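Local atomic coordinates of phenylalanine hydroxylase (Colwellia psychrerythraea, PDB entry 2V27), a protein that probably catalyses the iron- and tetrahydrobiopterin-dependent hydroxylation of L-phenylalanine to L-tyrosine with molecular oxygen, the first step of phenylalanine degradation. Residues Ile18-Thr22 and Glu23-Ile27; Asp243-Glu246 and Leu247-Gln250. All coordinates share one frame; numbering follows the deposited sequence. Where two conformers were deposited one is given.

Interaction 1 of 2, residues Ile18-Thr22 and Glu23-Ile27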
ATOM      1  N   ILE B  18     -12.663  18.020 -28.701  1.00 18.38           N
ATOM      2  CA  ILE B  18     -11.365  18.166 -28.034  1.00 18.71           C
ATOM      3  C   ILE B  18     -10.250  17.788 -28.996  1.00 19.45           C
ATOM      4  O   ILE B  18     -10.307  16.731 -29.662  1.00 19.56           O
ATOM      5  CB  ILE B  18     -11.238  17.316 -26.704  1.00 18.02           C
ATOM      6  CG1 ILE B  18     -12.231  17.809 -25.659  1.00 19.04           C
ATOM      7  CG2 ILE B  18      -9.792  17.395 -26.130  1.00 18.19           C
ATOM      8  CD1 ILE B  18     -12.473  16.870 -24.478  1.00 18.33           C
ATOM      9  N   GLU B  19      -9.268  18.682 -29.096  1.00 21.25           N
ATOM     10  CA  GLU B  19      -8.105  18.400 -29.910  1.00 23.05           C
ATOM     11  C   GLU B  19      -7.043  17.706 -29.089  1.00 22.43           C
ATOM     12  O   GLU B  19      -6.482  18.279 -28.144  1.00 24.18           O
ATOM     13  CB  GLU B  19      -7.544  19.675 -30.560  1.00 24.50           C
ATOM     14  CG  GLU B  19      -6.442  19.365 -31.523  1.00 26.66           C
ATOM     15  CD  GLU B  19      -6.243  20.462 -32.493  1.00 30.20           C
ATOM     16  OE1 GLU B  19      -5.424  21.354 -32.197  1.00 33.46           O
ATOM     17  OE2 GLU B  19      -6.927  20.438 -33.520  1.00 30.56           O
ATOM     18  N   TRP B  20      -6.821  16.443 -29.444  1.00 22.25           N
ATOM     19  CA  TRP B  20      -5.830  15.620 -28.775  1.00 21.00           C
ATOM     20  C   TRP B  20      -4.602  15.598 -29.656  1.00 21.42           C
ATOM     21  O   TRP B  20      -4.709  15.435 -30.884  1.00 21.29           O
ATOM     22  CB  TRP B  20      -6.361  14.183 -28.572  1.00 19.82           C
ATOM     23  CG  TRP B  20      -7.549  14.121 -27.644  1.00 18.22           C
ATOM     24  CD1 TRP B  20      -8.876  13.958 -28.006  1.00 18.10           C
ATOM     25  CD2 TRP B  20      -7.535  14.259 -26.225  1.00 15.29           C
ATOM     26  NE1 TRP B  20      -9.671  13.962 -26.878  1.00 15.33           N
ATOM     27  CE2 TRP B  20      -8.878  14.130 -25.775  1.00 14.39           C
ATOM     28  CE3 TRP B  20      -6.522  14.408 -25.273  1.00 17.10           C
ATOM     29  CZ2 TRP B  20      -9.231  14.181 -24.414  1.00 16.55           C
ATOM     30  CZ3 TRP B  20      -6.873  14.465 -23.926  1.00 17.06           C
ATOM     31  CH2 TRP B  20      -8.226  14.329 -23.504  1.00 18.02           C
ATOM     32  N   SER B  21      -3.442  15.726 -29.015  1.00 21.54           N
ATOM     33  CA  SER B  21      -2.175  15.647 -29.750  1.00 21.80           C
ATOM     34  C   SER B  21      -1.850  14.251 -30.254  1.00 22.31           C
ATOM     35  O   SER B  21      -2.422  13.255 -29.791  1.00 21.84           O
ATOM     36  CB  SER B  21      -1.051  16.161 -28.883  1.00 22.36           C
ATOM     37  OG  SER B  21      -0.671  15.158 -27.963  1.00 22.03           O
ATOM     38  N   THR B  22      -0.942  14.167 -31.218  0.60 22.31           N
ATOM     39  CA  THR B  22      -0.479  12.870 -31.727  0.60 22.96           C
ATOM     40  C   THR B  22       0.112  12.040 -30.572  0.60 22.95           C
ATOM     41  O   THR B  22      -0.113  10.817 -30.513  0.60 23.82           O
ATOM     42  CB  THR B  22       0.581  13.069 -32.805  0.60 23.27           C
ATOM     43  OG1 THR B  22       1.441  14.122 -32.372  0.60 24.17           O
ATOM     44  CG2 THR B  22      -0.076  13.476 -34.140  0.60 22.95           C
ATOM     45  N   GLU B  23       0.824  12.707 -29.659  1.00 22.37           N
ATOM     46  CA  GLU B  23       1.372  12.040 -28.449  1.00 22.67           C
ATOM     47  C   GLU B  23       0.274  11.517 -27.516  1.00 21.80           C
ATOM     48  O   GLU B  23       0.380  10.413 -26.993  1.00 20.83           O
ATOM     49  CB  GLU B  23       2.340  12.941 -27.666  1.00 23.12           C
ATOM     50  CG  GLU B  23       2.803  12.367 -26.325  1.00 26.19           C
ATOM     51  CD  GLU B  23       3.737  11.145 -26.431  1.00 30.30           C
ATOM     52  OE1 GLU B  23       3.893  10.500 -27.512  1.00 33.91           O
ATOM     53  OE2 GLU B  23       4.324  10.831 -25.379  1.00 33.41           O
ATOM     54  N   GLU B  24      -0.761  12.324 -27.295  1.00 20.07           N
ATOM     55  CA  GLU B  24      -1.898  11.879 -26.460  1.00 19.27           C
ATOM     56  C   GLU B  24      -2.592  10.675 -27.110  1.00 19.02           C
ATOM     57  O   GLU B  24      -2.955   9.699 -26.417  1.00 18.08           O
ATOM     58  CB  GLU B  24      -2.827  13.073 -26.195  1.00 19.66           C
ATOM     59  CG  GLU B  24      -2.241  14.022 -25.198  1.00 19.23           C
ATOM     60  CD  GLU B  24      -2.869  15.381 -25.204  1.00 21.66           C
ATOM     61  OE1 GLU B  24      -3.439  15.805 -26.237  1.00 20.82           O
ATOM     62  OE2 GLU B  24      -2.806  16.009 -24.135  1.00 20.51           O
ATOM     63  N   ASN B  25      -2.766  10.698 -28.427  1.00 17.94           N
ATOM     64  CA  ASN B  25      -3.384   9.574 -29.139  1.00 18.10           C
ATOM     65  C   ASN B  25      -2.519   8.317 -29.080  1.00 19.54           C
ATOM     66  O   ASN B  25      -3.030   7.207 -28.976  1.00 20.06           O
ATOM     67  CB  ASN B  25      -3.678   9.935 -30.610  1.00 19.46           C
ATOM     68  CG  ASN B  25      -4.865  10.889 -30.758  1.00 21.42           C
ATOM     69  OD1 ASN B  25      -5.842  10.883 -29.946  1.00 20.99           O
ATOM     70  ND2 ASN B  25      -4.801  11.706 -31.823  1.00 20.12           N
ATOM     71  N   LEU B  26      -1.203   8.499 -29.160  1.00 19.29           N
ATOM     72  CA  LEU B  26      -0.279   7.384 -29.031  1.00 20.02           C
ATOM     73  C   LEU B  26      -0.340   6.781 -27.620  1.00 17.67           C
ATOM     74  O   LEU B  26      -0.279   5.550 -27.498  1.00 17.44           O
ATOM     75  CB  LEU B  26       1.142   7.844 -29.373  1.00 20.02           C
ATOM     76  CG  LEU B  26       2.193   6.765 -29.607  1.00 23.81           C
ATOM     77  CD1 LEU B  26       1.821   5.880 -30.780  1.00 27.72           C
ATOM     78  CD2 LEU B  26       3.553   7.456 -29.899  1.00 23.48           C
ATOM     79  N   ILE B  27      -0.462   7.617 -26.583  1.00 14.70           N
ATOM     80  CA  ILE B  27      -0.659   7.104 -25.203  1.00 15.74           C
ATOM     81  C   ILE B  27      -1.966   6.251 -25.145  1.00 15.40           C
ATOM     82  O   ILE B  27      -1.962   5.053 -24.711  1.00 14.70           O
ATOM     83  CB  ILE B  27      -0.658   8.248 -24.193  1.00 14.76           C
ATOM     84  CG1 ILE B  27       0.752   8.868 -24.084  1.00 17.78           C
ATOM     85  CG2 ILE B  27      -1.151   7.786 -22.807  1.00 14.53           C
ATOM     86  CD1 ILE B  27       0.735  10.297 -23.535  1.00 19.63           C
TER
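Ser21 and Asn25 join the incoming loop to the first turn of helix 22-38, Asn25 N donating to Ser21 O at 2.9 Å, and one residue on Leu26 N donates likewise to Thr22 O. Ser21 OG sits between its own backbone N and carbonyl carbon (chi1 79°), which aims it at the helix, where it accepts from Glu24 N at 2.9 Å. In return Glu24, extended beyond CG, reaches back so that OE1 takes Ser21 N at 2.8 Å. That bond is nearly straight, 169° at the hydrogen, and meets OE1 on its anti side, slightly out of the carboxylate plane. The reciprocal pair defines a capping box with Ser21 as N-cap. Trp20 brings its indole to the same carboxylate edge-on, CE3 lying 3.5 Å from Glu24 OE1, with ring and carboxylate planes 71° apart. Were Glu24 replaced by an alanine, Ser21 N would probably lose its acceptor and Lys10, which forms a salt bridge to OE1, its counter-charge. Asn25 OD1 lies 3.6 Å from Trp20 CB but accepts from Ile61 N, while Glu23 turns away to a salt bridge with Arg109.

Interaction 2 of 2, residues Asp243-Glu246 and Leu247-Gln250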
ATOM      1  N   ASP B 243     -34.312   1.913   2.304  1.00 22.53           N
ATOM      2  CA  ASP B 243     -33.785   0.559   2.575  1.00 22.77           C
ATOM      3  C   ASP B 243     -32.261   0.611   2.657  1.00 20.59           C
ATOM      4  O   ASP B 243     -31.653   0.028   3.557  1.00 20.89           O
ATOM      5  CB  ASP B 243     -34.165  -0.474   1.523  1.00 23.78           C
ATOM      6  CG  ASP B 243     -35.670  -0.681   1.394  1.00 28.53           C
ATOM      7  OD1 ASP B 243     -36.399  -0.543   2.419  1.00 30.69           O
ATOM      8  OD2 ASP B 243     -36.105  -0.997   0.259  1.00 30.22           O
ATOM      9  N   ILE B 244     -31.633   1.306   1.706  1.00 19.41           N
ATOM     10  CA  ILE B 244     -30.180   1.470   1.748  1.00 17.90           C
ATOM     11  C   ILE B 244     -29.692   2.136   3.057  1.00 17.04           C
ATOM     12  O   ILE B 244     -28.711   1.679   3.690  1.00 16.96           O
ATOM     13  CB  ILE B 244     -29.652   2.233   0.484  1.00 17.44           C
ATOM     14  CG1 ILE B 244     -29.983   1.480  -0.839  1.00 18.77           C
ATOM     15  CG2 ILE B 244     -28.178   2.586   0.619  1.00 18.55           C
ATOM     16  CD1 ILE B 244     -29.308   0.095  -1.106  1.00 20.49           C
ATOM     17  N   MET B 245     -30.386   3.189   3.502  1.00 15.27           N
ATOM     18  CA  MET B 245     -29.995   3.901   4.713  1.00 16.21           C
ATOM     19  C   MET B 245     -30.248   3.043   5.974  1.00 14.58           C
ATOM     20  O   MET B 245     -29.459   3.116   6.924  1.00 14.89           O
ATOM     21  CB  MET B 245     -30.651   5.286   4.822  1.00 15.84           C
ATOM     22  CG  MET B 245     -30.239   6.251   3.695  1.00 18.17           C
ATOM     23  SD  MET B 245     -28.466   6.160   3.269  1.00 18.68           S
ATOM     24  CE  MET B 245     -28.517   7.144   1.749  1.00 18.99           C
ATOM     25  N   GLU B 246     -31.269   2.178   5.919  1.00 16.44           N
ATOM     26  CA  GLU B 246     -31.456   1.174   6.995  1.00 18.39           C
ATOM     27  C   GLU B 246     -30.222   0.237   7.094  1.00 17.23           C
ATOM     28  O   GLU B 246     -29.751  -0.058   8.180  1.00 16.99           O
ATOM     29  CB  GLU B 246     -32.700   0.319   6.776  1.00 19.09           C
ATOM     30  CG  GLU B 246     -33.986   0.992   7.198  1.00 25.02           C
ATOM     31  CD  GLU B 246     -35.193   0.098   6.994  0.75 30.37           C
ATOM     32  OE1 GLU B 246     -35.042  -1.110   6.642  1.00 30.20           O
ATOM     33  OE2 GLU B 246     -36.305   0.630   7.180  1.00 34.79           O
ATOM     34  N   LEU B 247     -29.698  -0.188   5.947  1.00 16.01           N
ATOM     35  CA  LEU B 247     -28.514  -1.058   5.900  1.00 14.71           C
ATOM     36  C   LEU B 247     -27.273  -0.336   6.448  1.00 13.96           C
ATOM     37  O   LEU B 247     -26.451  -0.906   7.185  1.00 13.74           O
ATOM     38  CB  LEU B 247     -28.307  -1.534   4.463  1.00 14.63           C
ATOM     39  CG  LEU B 247     -29.308  -2.609   4.022  1.00 14.27           C
ATOM     40  CD1 LEU B 247     -29.397  -2.910   2.498  1.00 16.27           C
ATOM     41  CD2 LEU B 247     -29.065  -3.945   4.764  1.00 18.32           C
ATOM     42  N   VAL B 248     -27.138   0.957   6.122  1.00 13.77           N
ATOM     43  CA  VAL B 248     -26.062   1.782   6.656  1.00 14.89           C
ATOM     44  C   VAL B 248     -26.132   1.875   8.195  1.00 14.45           C
ATOM     45  O   VAL B 248     -25.145   1.662   8.886  1.00 15.20           O
ATOM     46  CB  VAL B 248     -26.016   3.201   6.004  1.00 13.92           C
ATOM     47  CG1 VAL B 248     -25.078   4.117   6.737  1.00 16.27           C
ATOM     48  CG2 VAL B 248     -25.619   3.071   4.513  1.00 15.05           C
ATOM     49  N   ALA B 249     -27.325   2.195   8.712  1.00 15.57           N
ATOM     50  CA  ALA B 249     -27.560   2.173  10.153  1.00 13.70           C
ATOM     51  C   ALA B 249     -27.264   0.804  10.811  1.00 13.06           C
ATOM     52  O   ALA B 249     -26.642   0.777  11.875  1.00 14.18           O
ATOM     53  CB  ALA B 249     -29.020   2.604  10.458  1.00 14.55           C
ATOM     54  N   GLN B 250     -27.618  -0.285  10.147  1.00 12.53           N
ATOM     55  CA  GLN B 250     -27.288  -1.613  10.696  1.00 12.04           C
ATOM     56  C   GLN B 250     -25.752  -1.809  10.742  1.00 12.88           C
ATOM     57  O   GLN B 250     -25.196  -2.298  11.715  1.00 13.02           O
ATOM     58  CB  GLN B 250     -27.915  -2.672   9.827  1.00 12.08           C
ATOM     59  CG  GLN B 250     -27.715  -4.017  10.408  1.00  9.35           C
ATOM     60  CD  GLN B 250     -28.249  -5.093   9.534  1.00 10.57           C
ATOM     61  OE1 GLN B 250     -28.689  -4.847   8.388  1.00 13.59           O
ATOM     62  NE2 GLN B 250     -28.310  -6.294  10.072  1.00 13.41           N
TER
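Met245 and Val248 touch at a single point on one flank of the helix, Met245 SD to Val248 CG2 at 4.4 Å, a loose apolar approach. With CG1 anti to the backbone N (chi1 169°), Val248 CG2 is turned back beside that N and lies 3.5 Å from Ile244 O. The Met245 chain bends at chi2 (-41°), and its side chain touches Gln154, while Val248 packs on Phe157 and Ile244 on Leu158, all three partners on helix 152-167. Leu247 occupies a different flank: its CB lies 3.3 Å from Ile244 O and its CG 3.6 Å from Asp243 O, and its side chain packs on Ile207 and Leu211 of helix 207-211. Asp243 turns its carboxylate from the following turn, and OD2 accepts from Glu240 N. Leu247 N, Val248 N, Ala249 N and Gln250 N donate in succession to the carbonyl oxygens of Asp243, Ile244, Met245 and Glu246; the bond from Ala249 N to Met245 O is the straightest (175° at the hydrogen, 2.9 Å). This unbroken i to i+4 pattern, with Ile244, Met245, Leu247 and Val248 packed on neighbouring helices and Glu246, Ala249 and Gln250 exposed, is characteristic of an amphipathic alpha-helix.

Overall arrangement
From the N terminus, interaction 1 comes first, where the loop before helix 22-38 turns into that helix; interaction 2 follows far along the chain, inside helix 241-254. The segments of each pair are consecutive, so neither contact closes a long loop, and the two lie in series without nesting or crossing. The centres of interaction 1 and interaction 2 are about 45 Å apart, on opposite sides of the chain's centre, and the nearest atoms of interaction 1 and interaction 2 are about 32 Å apart. Residues 18-27 sit against the loops carrying Lys10, Ile61 and Arg109, whereas residues 243-250 pack against helices 152-167 and 207-211. Helix 152-167 ends at the iron ligand Glu167, although interaction 2 itself lies away from the metal site.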